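Local atomic coordinates of phosphoinositol-specific phospholipase C (Pseudomonas sp., PDB entry 5FYR), a protein that probably cleaves the phosphodiester bond of phosphoinositides in a calcium-dependent reaction and is seen here with calcium and inositol bound. Residues D50-R55 and D119-W124; K208-P213 and Y235-N240. All blocks are in the same frame, centred on the assembly; numbering follows the deposited sequence.

Contact 1 of 2, residues D50-R55 and D119-W124; sequences DFWDQR and DKKQGW. With CA (calcium ion), chain F; INS (1,2,3,4,5,6-hexahydroxy-cyclohexane), chain E.
The indole of W52 has K121 over one face, with CB 3.4 Å from the centroid of the six-membered ring, a CH-pi contact. The amide of Q122 lies at the indole edge, its plane turned 67° from the ring. The F51 ring takes K120 CA over one face, and its CZ touches K120 CG. With W52 cut back to alanine, CB and CG of K121 would probably lose the flat surface they lie against, and R69 O its indole N-H. The K121 chain bends at chi2 (-68°), and its NZ forms a salt bridge with D119 OD2 at 3.0 Å, reaching it from above the carboxylate plane. D50 and D119 lie side by side with carboxylates 82° apart. D50 OD1 and D119 OD2 are 3.1 Å apart, and the calcium ion that both bind probably offsets their repulsion. N27, E48, inositol O2 and a water complete this site; D50 OD2 also bonds to Y29 OH, and D119 OD1 accepts a bond from inositol O5. Farther along, Q122 OE1 takes Q54 N in its amide plane at 3.0 Å. K120 NZ forms a salt bridge with D53 OD1, the hydrogen bond within it weak, while R131 pairs with D53 OD2. Parallel bridges join strands 46-52 and 114-120. Strand 184-189 flanks 114-120, strand 67-68 flanks 46-52, and F136 of helix 133-144 meets the F51 ring.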
ATOM      1  N   ASP A  50       5.614   5.473  -7.111  1.00 11.40           N
ATOM      2  CA  ASP A  50       6.950   5.815  -6.611  1.00 12.17           C
ATOM      3  C   ASP A  50       7.061   7.332  -6.539  1.00 12.27           C
ATOM      4  O   ASP A  50       6.907   7.989  -7.555  1.00 14.77           O
ATOM      5  CB  ASP A  50       8.025   5.249  -7.560  1.00 13.31           C
ATOM      6  CG  ASP A  50       8.072   3.719  -7.567  1.00 14.39           C
ATOM      7  OD1 ASP A  50       7.281   3.067  -6.864  1.00 17.59           O
ATOM      8  OD2 ASP A  50       8.837   3.106  -8.300  1.00 18.12           O
ATOM      9  N   PHE A  51       7.415   7.854  -5.366  1.00 12.21           N
ATOM     10  CA  PHE A  51       7.377   9.291  -5.180  1.00 11.66           C
ATOM     11  C   PHE A  51       8.720   9.848  -4.709  1.00 10.81           C
ATOM     12  O   PHE A  51       9.332   9.305  -3.808  1.00 14.37           O
ATOM     13  CB  PHE A  51       6.147   9.766  -4.374  1.00 12.10           C
ATOM     14  CG  PHE A  51       6.147   9.467  -2.917  1.00 12.42           C
ATOM     15  CD1 PHE A  51       5.775   8.211  -2.437  1.00 12.57           C
ATOM     16  CD2 PHE A  51       6.442  10.462  -2.010  1.00 13.51           C
ATOM     17  CE1 PHE A  51       5.767   7.965  -1.094  1.00 13.49           C
ATOM     18  CE2 PHE A  51       6.397  10.224  -0.662  1.00 13.49           C
ATOM     19  CZ  PHE A  51       6.083   8.949  -0.194  1.00 14.32           C
ATOM     20  N   TRP A  52       9.043  11.012  -5.257  1.00 11.94           N
ATOM     21  CA  TRP A  52      10.302  11.697  -5.036  1.00 12.79           C
ATOM     22  C   TRP A  52      10.095  13.109  -4.536  1.00 13.53           C
ATOM     23  O   TRP A  52       9.139  13.791  -4.928  1.00 14.50           O
ATOM     24  CB  TRP A  52      11.036  11.763  -6.379  1.00 14.31           C
ATOM     25  CG  TRP A  52      11.413  10.438  -6.985  1.00 15.18           C
ATOM     26  CD1 TRP A  52      10.591   9.590  -7.693  1.00 14.87           C
ATOM     27  CD2 TRP A  52      12.702   9.812  -6.958  1.00 17.12           C
ATOM     28  NE1 TRP A  52      11.295   8.493  -8.080  1.00 17.24           N
ATOM     29  CE2 TRP A  52      12.578   8.587  -7.610  1.00 16.45           C
ATOM     30  CE3 TRP A  52      13.929  10.145  -6.374  1.00 19.31           C
ATOM     31  CZ2 TRP A  52      13.664   7.691  -7.747  1.00 20.30           C
ATOM     32  CZ3 TRP A  52      14.986   9.266  -6.486  1.00 21.94           C
ATOM     33  CH2 TRP A  52      14.857   8.060  -7.171  1.00 24.52           C
ATOM     34  N   ASP A  53      10.978  13.545  -3.652  1.00 14.29           N
ATOM     35  CA  ASP A  53      10.950  14.921  -3.159  1.00 13.85           C
ATOM     36  C   ASP A  53      11.419  15.923  -4.196  1.00 16.59           C
ATOM     37  O   ASP A  53      10.890  17.019  -4.267  1.00 17.61           O
ATOM     38  CB  ASP A  53      11.811  15.065  -1.911  1.00 16.32           C
ATOM     39  CG  ASP A  53      11.167  14.505  -0.694  1.00 16.03           C
ATOM     40  OD1 ASP A  53      10.711  13.347  -0.716  1.00 16.32           O
ATOM     41  OD2 ASP A  53      11.119  15.255   0.321  1.00 15.85           O
ATOM     42  N   GLN A  54      12.415  15.533  -5.004  1.00 16.92           N
ATOM     43  CA  GLN A  54      13.067  16.462  -5.868  1.00 16.82           C
ATOM     44  C   GLN A  54      12.870  16.096  -7.333  1.00 16.83           C
ATOM     45  O   GLN A  54      12.397  14.994  -7.636  1.00 18.08           O
ATOM     46  CB  GLN A  54      14.544  16.600  -5.462  1.00 16.79           C
ATOM     47  CG  GLN A  54      14.641  17.281  -4.114  1.00 19.32           C
ATOM     48  CD  GLN A  54      16.021  17.350  -3.611  1.00 21.27           C
ATOM     49  OE1 GLN A  54      16.672  16.316  -3.400  1.00 26.42           O
ATOM     50  NE2 GLN A  54      16.479  18.558  -3.335  1.00 23.52           N
ATOM     51  N   ARG A  55      13.063  17.087  -8.194  1.00 17.36           N
ATOM     52  CA  ARG A  55      12.832  16.932  -9.629  1.00 18.77           C
ATOM     53  C   ARG A  55      13.859  15.977 -10.235  1.00 19.03           C
ATOM     54  O   ARG A  55      13.576  15.189 -11.158  1.00 20.62           O
ATOM     55  CB  ARG A  55      12.860  18.294 -10.326  1.00 18.67           C
ATOM     56  CG  ARG A  55      12.498  18.338 -11.816  1.00 21.98           C
ATOM     57  CD  ARG A  55      12.703  19.732 -12.392  1.00 26.24           C
ATOM     58  NE  ARG A  55      12.228  19.866 -13.766  1.00 34.42           N
ATOM     59  N   ASP A 119       5.594   4.158  -2.592  1.00 11.09           N
ATOM     60  CA  ASP A 119       6.955   3.702  -2.509  1.00 10.80           C
ATOM     61  C   ASP A 119       7.869   4.939  -2.506  1.00 11.12           C
ATOM     62  O   ASP A 119       8.074   5.570  -3.550  1.00 11.07           O
ATOM     63  CB  ASP A 119       7.206   2.748  -3.661  1.00 11.12           C
ATOM     64  CG  ASP A 119       8.587   2.151  -3.660  1.00 12.92           C
ATOM     65  OD1 ASP A 119       9.200   2.085  -2.585  1.00 15.28           O
ATOM     66  OD2 ASP A 119       9.058   1.688  -4.743  1.00 14.38           O
ATOM     67  N   LYS A 120       8.284   5.356  -1.312  1.00 10.80           N
ATOM     68  CA  LYS A 120       9.040   6.585  -1.119  1.00 11.35           C
ATOM     69  C   LYS A 120      10.464   6.369  -1.576  1.00 11.80           C
ATOM     70  O   LYS A 120      11.073   5.370  -1.174  1.00 12.80           O
ATOM     71  CB  LYS A 120       8.965   7.012   0.342  1.00 11.99           C
ATOM     72  CG  LYS A 120       9.432   8.447   0.549  1.00 12.77           C
ATOM     73  CD  LYS A 120       9.328   8.861   2.032  1.00 14.37           C
ATOM     74  CE  LYS A 120       9.346  10.383   2.236  1.00 18.23           C
ATOM     75  NZ  LYS A 120      10.205  11.120   1.318  1.00 14.91           N
ATOM     76  N   LYS A 121      11.023   7.316  -2.349  1.00 12.17           N
ATOM     77  CA  LYS A 121      12.337   7.130  -2.943  1.00 12.57           C
ATOM     78  C   LYS A 121      13.454   8.001  -2.353  1.00 14.61           C
ATOM     79  O   LYS A 121      14.627   7.720  -2.592  1.00 15.33           O
ATOM     80  CB  LYS A 121      12.252   7.348  -4.451  1.00 14.35           C
ATOM     81  CG  LYS A 121      11.374   6.333  -5.166  1.00 14.48           C
ATOM     82  CD  LYS A 121      12.007   4.933  -5.137  1.00 15.54           C
ATOM     83  CE  LYS A 121      11.190   3.890  -5.850  1.00 16.84           C
ATOM     84  NZ  LYS A 121      11.795   2.518  -5.740  1.00 16.65           N
ATOM     85  N   GLN A 122      13.090   9.020  -1.571  1.00 12.65           N
ATOM     86  CA  GLN A 122      14.063   9.897  -0.911  1.00 13.89           C
ATOM     87  C   GLN A 122      13.689  10.027   0.563  1.00 14.88           C
ATOM     88  O   GLN A 122      12.678   9.498   1.019  1.00 17.32           O
ATOM     89  CB  GLN A 122      14.096  11.267  -1.607  1.00 15.23           C
ATOM     90  CG  GLN A 122      14.710  11.146  -2.974  1.00 15.95           C
ATOM     91  CD  GLN A 122      14.745  12.414  -3.780  1.00 18.26           C
ATOM     92  OE1 GLN A 122      13.733  13.101  -3.968  1.00 17.65           O
ATOM     93  NE2 GLN A 122      15.903  12.703  -4.319  1.00 29.25           N
ATOM     94  N   GLY A 123      14.497  10.734   1.326  1.00 16.19           N
ATOM     95  CA  GLY A 123      14.194  10.882   2.736  1.00 14.35           C
ATOM     96  C   GLY A 123      13.164  11.948   3.041  1.00 15.98           C
ATOM     97  O   GLY A 123      12.696  12.625   2.171  1.00 16.25           O
ATOM     98  N   TRP A 124      12.797  12.054   4.309  1.00 15.82           N
ATOM     99  CA  TRP A 124      11.882  13.104   4.775  1.00 15.05           C
ATOM    100  C   TRP A 124      12.626  14.436   4.773  1.00 15.80           C
ATOM    101  O   TRP A 124      13.823  14.482   5.078  1.00 17.96           O
ATOM    102  CB  TRP A 124      11.313  12.812   6.148  1.00 15.78           C
ATOM    103  CG  TRP A 124      10.460  11.566   6.155  1.00 13.94           C
ATOM    104  CD1 TRP A 124      10.780  10.343   6.692  1.00 12.60           C
ATOM    105  CD2 TRP A 124       9.164  11.402   5.565  1.00 13.23           C
ATOM    106  NE1 TRP A 124       9.767   9.410   6.426  1.00 14.27           N
ATOM    107  CE2 TRP A 124       8.762  10.067   5.764  1.00 12.92           C
ATOM    108  CE3 TRP A 124       8.310  12.254   4.881  1.00 15.48           C
ATOM    109  CZ2 TRP A 124       7.533   9.575   5.290  1.00 16.46           C
ATOM    110  CZ3 TRP A 124       7.094  11.777   4.450  1.00 13.79           C
ATOM    111  CH2 TRP A 124       6.722  10.450   4.629  1.00 13.66           C
TER
HETATM  112 CA    CA F 401       8.172   0.953  -6.875  1.00 15.99          CA
HETATM  113  C1  INS E 301      10.933  -2.025  -5.119  1.00 14.49           C
HETATM  114  C2  INS E 301       9.591  -2.335  -5.784  1.00 12.82           C
HETATM  115  C3  INS E 301       8.469  -2.587  -4.849  1.00 12.13           C
HETATM  116  C4  INS E 301       8.466  -1.762  -3.623  1.00 11.80           C
HETATM  117  C5  INS E 301       9.755  -1.417  -3.001  1.00 11.58           C
HETATM  118  C6  INS E 301      10.869  -1.141  -3.914  1.00 13.87           C
HETATM  119  O1  INS E 301      11.715  -1.410  -6.139  1.00 19.03           O
HETATM  120  O2  INS E 301       9.277  -1.157  -6.552  1.00 14.67           O
HETATM  121  O3  INS E 301       7.212  -2.657  -5.518  1.00 12.79           O
HETATM  122  O4  INS E 301       7.433  -2.138  -2.752  1.00 12.39           O
HETATM  123  O5  INS E 301       9.706  -0.607  -1.830  1.00 13.36           O
HETATM  124  O6  INS E 301      12.090  -0.868  -3.321  1.00 16.09           O
HETATM  125  O   HOH W   1      10.528  10.804  -1.553  1.00 15.64           O
HETATM  126  O   HOH W   2       9.511  13.876   1.920  1.00 15.34           O
HETATM  127  O   HOH W   3      10.507   0.826  -7.701  1.00 18.82           O

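Contact 2 of 2, residues K208-P213 and Y235-N240; sequences KVFISP and YVAMNN. With INS (1,2,3,4,5,6-hexahydroxy-cyclohexane), chain E.
M238 CE lies over one face of the F210 ring, offset toward the rim and 3.8 Å from F210 CG. This is a Met-aromatic contact in the TIM-barrel-type fold of the family, where strand 210-211 comes close to strand 238-242. The methyl makes a CH-pi contact, and the sulfur stands oblique to the ring. A237 CB sits at the ring edge, 4.1 Å from F210 CD2. Beside this group, I211 CD1 packs on V236 CG2, their side chains crossing at about a right angle. V236 CG1 meets P213 CD at 3.8 Å. The first torsion of V236 sets CG1 opposite the backbone N (chi1 171°), and from there it faces the proline.

A direct backbone hydrogen bond runs from N240 N to P213 O, at 3.0 Å. M238 O is buried with no polar partner, although P213 CD and S212 CA come close to it. Water bridges the segments elsewhere. One water donates to I211 O and accepts from A237 N. Another accepts from I211 N and donates to Y235 O. A third links S212 OG with N240 OD1.

Outward from this shell, strand 184-189 bonds to the backbones of F210 and S212, and helix 193-203 covers I211 through L196, Y199 and A200. On the other flank, I258 bonds to the backbones of A237 and N239. R260 donates to N240 OD1, and with the bridging water it probably fixes the rotation of the amide. The other end of that amide faces the ligand: N240 ND2 donates to inositol O4 at 3.0 Å, with an N-H...O angle of 148°.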
ATOM      1  N   LYS A 208      -2.019   8.549   8.843  1.00 12.78           N
ATOM      2  CA  LYS A 208      -2.950   8.240   7.756  1.00 12.69           C
ATOM      3  C   LYS A 208      -2.577   7.032   6.931  1.00 12.13           C
ATOM      4  O   LYS A 208      -3.401   6.511   6.229  1.00 13.92           O
ATOM      5  CB  LYS A 208      -3.197   9.445   6.836  1.00 14.40           C
ATOM      6  CG  LYS A 208      -3.748  10.689   7.527  1.00 15.96           C
ATOM      7  CD  LYS A 208      -5.130  10.480   8.101  1.00 17.63           C
ATOM      8  CE  LYS A 208      -5.687  11.812   8.661  1.00 20.74           C
ATOM      9  NZ  LYS A 208      -6.947  11.490   9.374  1.00 25.61           N
ATOM     10  N   VAL A 209      -1.315   6.600   7.039  1.00 10.82           N
ATOM     11  CA  VAL A 209      -0.738   5.583   6.175  1.00 10.92           C
ATOM     12  C   VAL A 209      -0.195   4.416   7.050  1.00 11.54           C
ATOM     13  O   VAL A 209       0.371   4.639   8.141  1.00 11.91           O
ATOM     14  CB  VAL A 209       0.411   6.213   5.383  1.00 13.04           C
ATOM     15  CG1 VAL A 209       1.021   5.258   4.437  1.00 13.93           C
ATOM     16  CG2 VAL A 209      -0.027   7.502   4.615  1.00 14.49           C
ATOM     17  N   PHE A 210      -0.400   3.193   6.578  1.00 10.65           N
ATOM     18  CA  PHE A 210       0.167   1.999   7.181  1.00 10.02           C
ATOM     19  C   PHE A 210       1.649   1.888   6.777  1.00 10.16           C
ATOM     20  O   PHE A 210       1.966   1.919   5.572  1.00 13.31           O
ATOM     21  CB  PHE A 210      -0.535   0.735   6.606  1.00 10.81           C
ATOM     22  CG  PHE A 210      -1.932   0.526   7.089  1.00 10.51           C
ATOM     23  CD1 PHE A 210      -2.996   1.145   6.451  1.00 10.81           C
ATOM     24  CD2 PHE A 210      -2.194  -0.271   8.185  1.00 10.86           C
ATOM     25  CE1 PHE A 210      -4.280   0.972   6.928  1.00 13.08           C
ATOM     26  CE2 PHE A 210      -3.478  -0.451   8.632  1.00 11.17           C
ATOM     27  CZ  PHE A 210      -4.515   0.177   8.002  1.00 13.37           C
ATOM     28  N   ILE A 211       2.543   1.647   7.736  1.00 10.23           N
ATOM     29  CA  ILE A 211       3.931   1.333   7.385  1.00 10.20           C
ATOM     30  C   ILE A 211       4.086  -0.162   7.092  1.00 10.35           C
ATOM     31  O   ILE A 211       3.521  -1.032   7.769  1.00 11.32           O
ATOM     32  CB  ILE A 211       4.956   1.790   8.452  1.00 10.62           C
ATOM     33  CG1 ILE A 211       4.738   1.191   9.817  1.00 12.41           C
ATOM     34  CG2 ILE A 211       4.959   3.334   8.484  1.00 12.32           C
ATOM     35  CD1 ILE A 211       5.924   1.420  10.764  1.00 13.77           C
ATOM     36  N   SER A 212       4.828  -0.446   6.045  1.00  9.30           N
ATOM     37  CA  SER A 212       5.042  -1.838   5.643  1.00  8.81           C
ATOM     38  C   SER A 212       6.536  -2.101   5.422  1.00  8.88           C
ATOM     39  O   SER A 212       7.023  -1.853   4.330  1.00 10.69           O
ATOM     40  CB  SER A 212       4.236  -2.163   4.424  1.00  9.35           C
ATOM     41  OG  SER A 212       4.356  -3.540   4.114  1.00 11.00           O
ATOM     42  N   PRO A 213       7.249  -2.540   6.474  1.00  9.16           N
ATOM     43  CA  PRO A 213       8.702  -2.635   6.356  1.00  9.36           C
ATOM     44  C   PRO A 213       9.217  -3.748   5.454  1.00  9.01           C
ATOM     45  O   PRO A 213       8.555  -4.777   5.269  1.00  9.82           O
ATOM     46  CB  PRO A 213       9.178  -2.890   7.784  1.00 11.13           C
ATOM     47  CG  PRO A 213       8.019  -3.500   8.477  1.00 11.98           C
ATOM     48  CD  PRO A 213       6.797  -2.894   7.812  1.00 10.90           C
ATOM     49  N   TYR A 235       3.546  -0.448  15.476  1.00 11.13           N
ATOM     50  CA  TYR A 235       2.550   0.003  14.512  1.00 11.32           C
ATOM     51  C   TYR A 235       2.457  -0.848  13.287  1.00 11.11           C
ATOM     52  O   TYR A 235       1.589  -0.611  12.441  1.00 13.20           O
ATOM     53  CB  TYR A 235       2.803   1.467  14.073  1.00 11.97           C
ATOM     54  CG  TYR A 235       2.633   2.514  15.168  1.00 11.72           C
ATOM     55  CD1 TYR A 235       3.672   2.792  16.023  1.00 12.99           C
ATOM     56  CD2 TYR A 235       1.392   3.101  15.439  1.00 12.37           C
ATOM     57  CE1 TYR A 235       3.526   3.698  17.067  1.00 13.45           C
ATOM     58  CE2 TYR A 235       1.226   3.981  16.487  1.00 13.74           C
ATOM     59  CZ  TYR A 235       2.293   4.308  17.289  1.00 14.59           C
ATOM     60  OH  TYR A 235       2.097   5.181  18.327  1.00 20.43           O
ATOM     61  N   VAL A 236       3.325  -1.858  13.168  1.00 11.72           N
ATOM     62  CA  VAL A 236       3.399  -2.638  11.943  1.00 10.61           C
ATOM     63  C   VAL A 236       2.236  -3.617  11.777  1.00 10.83           C
ATOM     64  O   VAL A 236       2.094  -4.574  12.538  1.00 12.06           O
ATOM     65  CB  VAL A 236       4.756  -3.372  11.885  1.00  9.95           C
ATOM     66  CG1 VAL A 236       4.812  -4.377  10.746  1.00 11.11           C
ATOM     67  CG2 VAL A 236       5.877  -2.343  11.780  1.00 11.83           C
ATOM     68  N   ALA A 237       1.439  -3.402  10.726  1.00 10.39           N
ATOM     69  CA  ALA A 237       0.282  -4.271  10.427  1.00 10.79           C
ATOM     70  C   ALA A 237       0.368  -4.815   9.007  1.00  9.64           C
ATOM     71  O   ALA A 237      -0.577  -5.442   8.484  1.00  9.96           O
ATOM     72  CB  ALA A 237      -1.005  -3.438  10.564  1.00 11.23           C
ATOM     73  N   MET A 238       1.508  -4.583   8.356  1.00  9.82           N
ATOM     74  CA  MET A 238       1.750  -4.936   6.962  1.00  9.35           C
ATOM     75  C   MET A 238       3.211  -5.227   6.790  1.00 10.14           C
ATOM     76  O   MET A 238       4.011  -4.679   7.545  1.00 10.12           O
ATOM     77  CB  MET A 238       1.346  -3.819   6.004  1.00  9.46           C
ATOM     78  CG  MET A 238      -0.119  -3.480   6.034  1.00 11.33           C
ATOM     79  SD  MET A 238      -0.553  -2.655   4.494  1.00 12.09           S
ATOM     80  CE  MET A 238      -2.307  -2.412   4.672  1.00 11.91           C
ATOM     81  N   ASN A 239       3.553  -6.105   5.829  1.00  9.46           N
ATOM     82  CA  ASN A 239       4.982  -6.478   5.628  1.00  9.65           C
ATOM     83  C   ASN A 239       5.230  -6.573   4.152  1.00 10.07           C
ATOM     84  O   ASN A 239       4.386  -7.096   3.403  1.00 11.22           O
ATOM     85  CB  ASN A 239       5.303  -7.799   6.325  1.00 10.66           C
ATOM     86  CG  ASN A 239       5.421  -7.625   7.809  1.00 10.46           C
ATOM     87  OD1 ASN A 239       6.509  -7.274   8.348  1.00 13.19           O
ATOM     88  ND2 ASN A 239       4.372  -7.891   8.492  1.00  9.67           N
ATOM     89  N   ASN A 240       6.394  -6.086   3.730  1.00  9.57           N
ATOM     90  CA  ASN A 240       6.756  -6.015   2.298  1.00 10.10           C
ATOM     91  C   ASN A 240       7.973  -6.931   2.044  1.00 11.07           C
ATOM     92  O   ASN A 240       8.992  -6.793   2.706  1.00 12.41           O
ATOM     93  CB  ASN A 240       7.078  -4.576   1.875  1.00 11.54           C
ATOM     94  CG  ASN A 240       6.821  -4.328   0.370  1.00 11.75           C
ATOM     95  OD1 ASN A 240       5.744  -4.648  -0.188  1.00 12.19           O
ATOM     96  ND2 ASN A 240       7.801  -3.748  -0.286  1.00 12.39           N
TER
HETATM   97  C1  INS E 301      10.933  -2.025  -5.119  1.00 14.49           C
HETATM   98  C2  INS E 301       9.591  -2.335  -5.784  1.00 12.82           C
HETATM   99  C3  INS E 301       8.469  -2.587  -4.849  1.00 12.13           C
HETATM  100  C4  INS E 301       8.466  -1.762  -3.623  1.00 11.80           C
HETATM  101  C5  INS E 301       9.755  -1.417  -3.001  1.00 11.58           C
HETATM  102  C6  INS E 301      10.869  -1.141  -3.914  1.00 13.87           C
HETATM  103  O1  INS E 301      11.715  -1.410  -6.139  1.00 19.03           O
HETATM  104  O2  INS E 301       9.277  -1.157  -6.552  1.00 14.67           O
HETATM  105  O3  INS E 301       7.212  -2.657  -5.518  1.00 12.79           O
HETATM  106  O4  INS E 301       7.433  -2.138  -2.752  1.00 12.39           O
HETATM  107  O5  INS E 301       9.706  -0.607  -1.830  1.00 13.36           O
HETATM  108  O6  INS E 301      12.090  -0.868  -3.321  1.00 16.09           O
HETATM  109  O   HOH W   4       1.098  -1.231   9.026  1.00 11.32           O
HETATM  110  O   HOH W   5       0.985   1.169  10.471  1.00 17.33           O
HETATM  111  O   HOH W   6       3.702  -3.522   1.440  1.00 12.72           O

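Overall arrangement
From the N terminus, strand 46-52 leads into contact 1. The chain then passes through strand 67-68 and helix 94-107 and returns on strand 114-120, which closes the first loop. Helices 133-144, 151-158 and 165-168, strand 184-189 and helix 193-203 follow before contact 2 opens. Its shorter loop holds helices 218-222 and 230-233 and closes at strand 238-242. The loops are in series and neither nest nor cross. Contact 1 joins neighbouring strands of one sheet. Contact 2 brings the outermost strand 210-211 of that sheet to the edge of the other. Their centres are about 18 Å apart, and both reach the bound inositol.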